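Local coordinates for haloacid dehalogenase domain protein hydrolase (Planctomyces limnophilus, PDB 4OVY) that probably acts as a hydrolase of the haloacid dehalogenase superfamily, perhaps a phosphatase, and carries a calcium ion bound at its metal site, at residues H132-Y135 with T136-V139; Q141-L144 with E145-A148; R169-A172 with K173-G177. All coordinates share one frame; numbering follows the deposited sequence.

Interaction 1: residues H132-Y135 with T136-V139; sequences HRPY and TECV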
# COMPACT_ATOMS: atom_id res chain seq x y z
N HIS A 132 -31.10 -5.46 12.99
CA HIS A 132 -31.72 -4.13 12.90
C HIS A 132 -30.84 -3.01 13.49
O HIS A 132 -31.33 -2.07 14.13
CB HIS A 132 -33.13 -4.15 13.52
CG HIS A 132 -34.13 -4.91 12.70
ND1 HIS A 132 -35.34 -5.33 13.21
CD2 HIS A 132 -34.10 -5.34 11.42
CE1 HIS A 132 -36.01 -5.97 12.27
NE2 HIS A 132 -35.28 -5.99 11.18
N ARG A 133 -29.54 -3.14 13.25
CA ARG A 133 -28.54 -2.15 13.60
C ARG A 133 -27.72 -1.90 12.33
O ARG A 133 -27.75 -2.74 11.42
CB ARG A 133 -27.60 -2.69 14.68
CG ARG A 133 -28.29 -3.06 15.99
CD ARG A 133 -27.36 -3.86 16.89
NE ARG A 133 -26.27 -3.05 17.44
CZ ARG A 133 -25.38 -3.48 18.34
NH1 ARG A 133 -25.43 -4.72 18.81
NH2 ARG A 133 -24.44 -2.65 18.78
N PRO A 134 -26.99 -0.78 12.27
CA PRO A 134 -26.09 -0.57 11.15
C PRO A 134 -25.09 -1.72 11.03
O PRO A 134 -24.71 -2.31 12.04
CB PRO A 134 -25.35 0.72 11.52
CG PRO A 134 -26.24 1.41 12.48
CD PRO A 134 -26.94 0.33 13.24
N TYR A 135 -24.68 -2.02 9.81
CA TYR A 135 -23.75 -3.13 9.59
C TYR A 135 -22.43 -2.92 10.33
O TYR A 135 -21.80 -3.88 10.75
CB TYR A 135 -23.50 -3.32 8.08
CG TYR A 135 -24.68 -3.90 7.34
CD1 TYR A 135 -24.97 -5.26 7.42
CD2 TYR A 135 -25.50 -3.10 6.54
CE1 TYR A 135 -26.04 -5.80 6.73
CE2 TYR A 135 -26.57 -3.64 5.85
CZ TYR A 135 -26.84 -4.99 5.94
OH TYR A 135 -27.90 -5.54 5.26
N THR A 136 -22.04 -1.66 10.52
CA THR A 136 -20.82 -1.32 11.25
C THR A 136 -20.92 -1.56 12.76
O THR A 136 -19.91 -1.49 13.46
CB THR A 136 -20.43 0.16 11.01
OG1 THR A 136 -21.57 0.99 11.26
CG2 THR A 136 -19.97 0.37 9.56
N GLU A 137 -22.13 -1.82 13.27
CA GLU A 137 -22.32 -2.28 14.65
C GLU A 137 -22.39 -3.80 14.75
O GLU A 137 -22.44 -4.35 15.87
CB GLU A 137 -23.56 -1.64 15.27
CG GLU A 137 -23.38 -0.17 15.59
CD GLU A 137 -24.63 0.47 16.18
OE1 GLU A 137 -25.45 -0.24 16.80
OE2 GLU A 137 -24.79 1.70 16.02
N CYS A 138 -22.36 -4.49 13.61
CA CYS A 138 -22.34 -5.94 13.58
C CYS A 138 -20.90 -6.45 13.48
O CYS A 138 -20.61 -7.44 12.80
CB CYS A 138 -23.24 -6.45 12.45
SG CYS A 138 -24.95 -5.88 12.61
N VAL A 139 -20.02 -5.75 14.18
CA VAL A 139 -18.61 -6.11 14.27
C VAL A 139 -18.44 -6.93 15.55
O VAL A 139 -19.27 -6.87 16.45
CB VAL A 139 -17.69 -4.87 14.28
CG1 VAL A 139 -17.81 -4.10 12.97
CG2 VAL A 139 -17.99 -3.96 15.47
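A short 3-10 turn, set in the connection between helix 112-125 and helix 141-152 of this HAD-type hydrolase, brings R133 and E137 together in a salt bridge. Both residues are partly exposed. R133 grips a single oxygen with two nitrogens, side-on: NE donates to E137 OE1 at 3.0 Å in a fairly straight bond (161°), and NH2 reaches the same OE1 at 3.3 Å with a more bent N-H. OE1 lies in the guanidinium plane and offers NE its anti lone pair, on the side away from OE2. The two planar groups are turned 67° against each other, which fits a grip on one oxygen and not on both. The bend in the R133 chain at chi3 (70°) turns NE toward the carboxylate, while the backbone O of E137 sits 3.9 Å above the centre of the guanidinium. NH2 also donates to the carbonyl of P303, tying the turn to the C-terminal tail. The other carboxylate oxygen, OE2, lies beside the P134 ring, with E137 CD 3.7 Å from P134 CD, so the proline ring flanks the acid group.

Two i-to-i+3 backbone bonds define the turn: E137 N donates to P134 O at 2.9 Å, and C138 N to Y135 O at 3.0 Å. Y135, whose own side chain leaves the turn, is buried against helix 55-67 and lays its ring nearly parallel to that of W122 on helix 112-125. The T136 side chain instead meets W171 and V175, so the turn is wedged between helical elements. Across the start of the turn, T136 OG1 rests 3.8 Å from P134 CB.

Interaction 2: residues Q141-L144 with E145-A148; sequences QPML and ELLA. With EDO (1,2-ethanediol), chain F.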
# COMPACT_ATOMS: atom_id res chain seq x y z
N GLN A 141 -16.97 -7.77 18.97
CA GLN A 141 -16.36 -7.12 20.12
C GLN A 141 -15.05 -7.80 20.54
O GLN A 141 -14.07 -7.11 20.84
CB GLN A 141 -17.36 -7.06 21.28
CG GLN A 141 -16.78 -6.57 22.61
CD GLN A 141 -16.31 -5.13 22.57
OE1 GLN A 141 -16.87 -4.29 21.86
NE2 GLN A 141 -15.28 -4.83 23.35
N PRO A 142 -15.01 -9.15 20.55
CA PRO A 142 -13.73 -9.79 20.87
C PRO A 142 -12.61 -9.46 19.88
O PRO A 142 -11.45 -9.39 20.28
CB PRO A 142 -14.08 -11.29 20.84
CG PRO A 142 -15.54 -11.34 21.12
CD PRO A 142 -16.09 -10.13 20.43
N MSE A 143 -12.95 -9.23 18.62
CA MSE A 143 -11.93 -8.87 17.63
C MSE A 143 -11.52 -7.43 17.80
O MSE A 143 -10.37 -7.09 17.57
CB MSE A 143 -12.41 -9.15 16.20
CG MSE A 143 -12.72 -10.63 15.99
SE MSE A 143 -11.11 -11.77 16.18
CE MSE A 143 -10.25 -11.24 14.49
N LEU A 144 -12.44 -6.55 18.21
CA LEU A 144 -12.05 -5.18 18.54
C LEU A 144 -11.03 -5.16 19.69
O LEU A 144 -10.07 -4.40 19.67
CB LEU A 144 -13.27 -4.35 18.94
CG LEU A 144 -14.38 -4.16 17.91
CD1 LEU A 144 -15.43 -3.21 18.49
CD2 LEU A 144 -13.83 -3.64 16.59
N GLU A 145 -11.26 -6.01 20.68
CA GLU A 145 -10.31 -6.18 21.78
C GLU A 145 -8.96 -6.69 21.29
O GLU A 145 -7.92 -6.20 21.72
CB GLU A 145 -10.89 -7.12 22.85
CG GLU A 145 -12.07 -6.51 23.59
CD GLU A 145 -12.81 -7.51 24.44
OE1 GLU A 145 -12.30 -8.64 24.65
OE2 GLU A 145 -13.92 -7.16 24.91
N LEU A 146 -8.99 -7.67 20.39
CA LEU A 146 -7.76 -8.23 19.84
C LEU A 146 -6.97 -7.18 19.07
O LEU A 146 -5.76 -7.06 19.25
CB LEU A 146 -8.06 -9.44 18.96
CG LEU A 146 -6.86 -10.09 18.26
CD1 LEU A 146 -5.79 -10.51 19.26
CD2 LEU A 146 -7.34 -11.28 17.46
N LEU A 147 -7.65 -6.41 18.22
CA LEU A 147 -7.00 -5.32 17.49
C LEU A 147 -6.30 -4.32 18.44
O LEU A 147 -5.15 -3.96 18.22
CB LEU A 147 -8.02 -4.58 16.62
CG LEU A 147 -8.50 -5.33 15.38
CD1 LEU A 147 -9.74 -4.64 14.83
CD2 LEU A 147 -7.41 -5.42 14.32
N ALA A 148 -7.01 -3.89 19.49
CA ALA A 148 -6.44 -2.95 20.46
C ALA A 148 -5.24 -3.55 21.19
O ALA A 148 -4.23 -2.87 21.39
CB ALA A 148 -7.51 -2.53 21.48
C1 EDO F . -11.63 -1.60 22.16
O1 EDO F . -10.87 -2.18 23.22
C2 EDO F . -12.99 -2.27 22.09
O2 EDO F . -13.65 -2.13 23.36
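The Q141 amide and the E145 carboxylate meet across one turn of helix 141-152 with their planes 66° apart. No face-to-face overlap arises: the amide edge carries the contact, E145 OE2 lying almost in the amide plane. From there Q141 NE2 donates to OE2 at 3.1 Å along a nearly straight line (175°), reaching the oxygen on its anti side and somewhat out of the carboxylate plane. Q141 sends CG anti to its own N (chi1 172°) and then bends at chi2, which turns NE2 toward the acid. NE2 also donates to O2 of a bound ethanediol, probably from the crystallisation liquor, at 3.2 Å. On the acid, OE2 accepts a bond from S6 OG as well, so the N-terminal segment shares this oxygen. With an alanine in place of Q141 the amide donor is gone, and E145 OE2 would probably be held less firmly, leaning on S6.

The backbone keeps regular alpha-helical bonding, such as L147 N to M143 O at 2.9 Å. On the buried side the SE of M143, a selenomethionine, lies 4.0 Å from L146 CD2, the two chains side by side. Both rest on F41 of strand 38-41, and M143 also packs on W298. The helix is thus amphipathic: apolar groups meet the central sheet, while an amide and a carboxylate, the latter probably ionised, pair on the partly exposed side, where a neutral amide N-H and the S6 hydroxyl would probably stabilise the negative charge without cancelling it.

Interaction 3: residues R169-A172 with K173-G177; sequences RPWA and KEVYG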
# COMPACT_ATOMS: atom_id res chain seq x y z
N ARG A 169 -12.75 1.54 3.29
CA ARG A 169 -11.94 2.70 3.72
C ARG A 169 -12.69 3.86 4.37
O ARG A 169 -12.13 4.51 5.25
CB ARG A 169 -11.07 3.23 2.58
CG ARG A 169 -9.77 2.47 2.43
CD ARG A 169 -9.01 2.90 1.19
NE ARG A 169 -7.61 2.48 1.25
CZ ARG A 169 -6.76 2.51 0.23
NH1 ARG A 169 -7.14 2.93 -0.98
NH2 ARG A 169 -5.51 2.14 0.42
N PRO A 170 -13.94 4.14 3.95
CA PRO A 170 -14.64 5.27 4.55
C PRO A 170 -14.90 5.15 6.06
O PRO A 170 -15.02 6.18 6.73
CB PRO A 170 -15.96 5.32 3.78
CG PRO A 170 -15.66 4.66 2.47
CD PRO A 170 -14.68 3.58 2.79
N TRP A 171 -14.99 3.93 6.59
CA TRP A 171 -15.41 3.71 7.98
C TRP A 171 -14.45 2.87 8.84
O TRP A 171 -14.63 2.79 10.06
CB TRP A 171 -16.81 3.08 7.99
CG TRP A 171 -16.92 1.86 7.14
CD1 TRP A 171 -17.28 1.80 5.82
CD2 TRP A 171 -16.67 0.51 7.55
NE1 TRP A 171 -17.25 0.50 5.38
CE2 TRP A 171 -16.88 -0.31 6.41
CE3 TRP A 171 -16.27 -0.08 8.75
CZ2 TRP A 171 -16.72 -1.70 6.46
CZ3 TRP A 171 -16.11 -1.46 8.79
CH2 TRP A 171 -16.34 -2.25 7.66
N ALA A 172 -13.44 2.25 8.22
CA ALA A 172 -12.58 1.29 8.93
C ALA A 172 -11.76 1.93 10.06
O ALA A 172 -11.46 1.27 11.07
CB ALA A 172 -11.66 0.56 7.95
N LYS A 173 -11.40 3.20 9.90
CA LYS A 173 -10.62 3.88 10.94
C LYS A 173 -11.47 4.08 12.18
O LYS A 173 -11.03 3.75 13.28
CB LYS A 173 -10.04 5.20 10.46
CG LYS A 173 -8.90 5.70 11.34
CD LYS A 173 -8.51 7.11 10.96
CE LYS A 173 -9.34 8.15 11.70
NZ LYS A 173 -8.69 8.54 12.98
N GLU A 174 -12.67 4.62 12.00
CA GLU A 174 -13.58 4.83 13.13
C GLU A 174 -13.96 3.52 13.82
O GLU A 174 -14.01 3.45 15.05
CB GLU A 174 -14.86 5.53 12.68
CG GLU A 174 -15.82 5.87 13.83
CD GLU A 174 -17.28 6.01 13.38
OE1 GLU A 174 -17.54 6.26 12.18
OE2 GLU A 174 -18.18 5.86 14.25
N VAL A 175 -14.24 2.50 13.02
CA VAL A 175 -14.83 1.26 13.54
C VAL A 175 -13.78 0.30 14.08
O VAL A 175 -13.96 -0.25 15.17
CB VAL A 175 -15.70 0.58 12.46
CG1 VAL A 175 -16.19 -0.79 12.92
CG2 VAL A 175 -16.88 1.47 12.09
N TYR A 176 -12.70 0.10 13.32
CA TYR A 176 -11.64 -0.86 13.68
C TYR A 176 -10.35 -0.22 14.17
O TYR A 176 -9.46 -0.93 14.66
CB TYR A 176 -11.28 -1.73 12.46
CG TYR A 176 -12.38 -2.61 11.93
CD1 TYR A 176 -13.17 -3.38 12.78
CD2 TYR A 176 -12.61 -2.71 10.55
CE1 TYR A 176 -14.17 -4.20 12.28
CE2 TYR A 176 -13.61 -3.53 10.05
CZ TYR A 176 -14.38 -4.28 10.91
OH TYR A 176 -15.37 -5.10 10.42
N GLY A 177 -10.21 1.09 14.01
CA GLY A 177 -8.95 1.77 14.31
C GLY A 177 -7.89 1.54 13.24
O GLY A 177 -6.71 1.71 13.50
O HOH W 1 -11.78 5.21 7.73
O HOH W 2 -13.59 6.17 9.67
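With chi1 at 53°, W171 has CG between its backbone N and carbonyl carbon, and this folds the indole back along the first turn of helix 172-176; Y176, with chi1 at -63°, brings its ring alongside. W171 CZ3 and Y176 CE2 approach to 3.5 Å, but the ring planes lie 55° apart, an oblique pairing. V175 touches both rings: its CG2 comes to the indole edge, 3.7 Å from CE3, and its CG1 lies over one face of the tyrosine, toward the rim.

W171 is the N-cap residue, and its carbonyl accepts V175 N at 3.0 Å. A172 O follows, taking Y176 N at 2.8 Å. Two further N-H groups of this first turn are met by water: one joins R169 O to K173 N, the other P170 O to E174 N. The helix ends at Y176, and G177 follows with a positive phi, which favours glycine.

W171 NE1 donates to F167 O in the preceding helical turn, and its ring meets that of W48. Around them, I123 of helix 112-125 touches the indole, while L144 and L147 of helix 141-152 pack on Y176, placing helix 172-176 between those two longer helices.

In the fold
All three contacts are local and adjoin one another: V139, at the end of interaction 1, packs on L144 of interaction 2 and on V175 and Y176 of interaction 3. Each has a buried side, formed by Y135 and C138, by M143, L146 and L147, and by W171, A172 and Y176 in turn. The polar pairs of interactions 1 and 2, R133 with E137 and Q141 with E145, are partly exposed; a charged guanidinium meets the carboxylate in the loop turn, a neutral amide on the regular helix. Interaction 3 relies on aromatic and aliphatic packing with water at its helix start. Interaction 2 packs on strand 38-41, whereas interaction 3 also reaches the second subunit through R169 and K173.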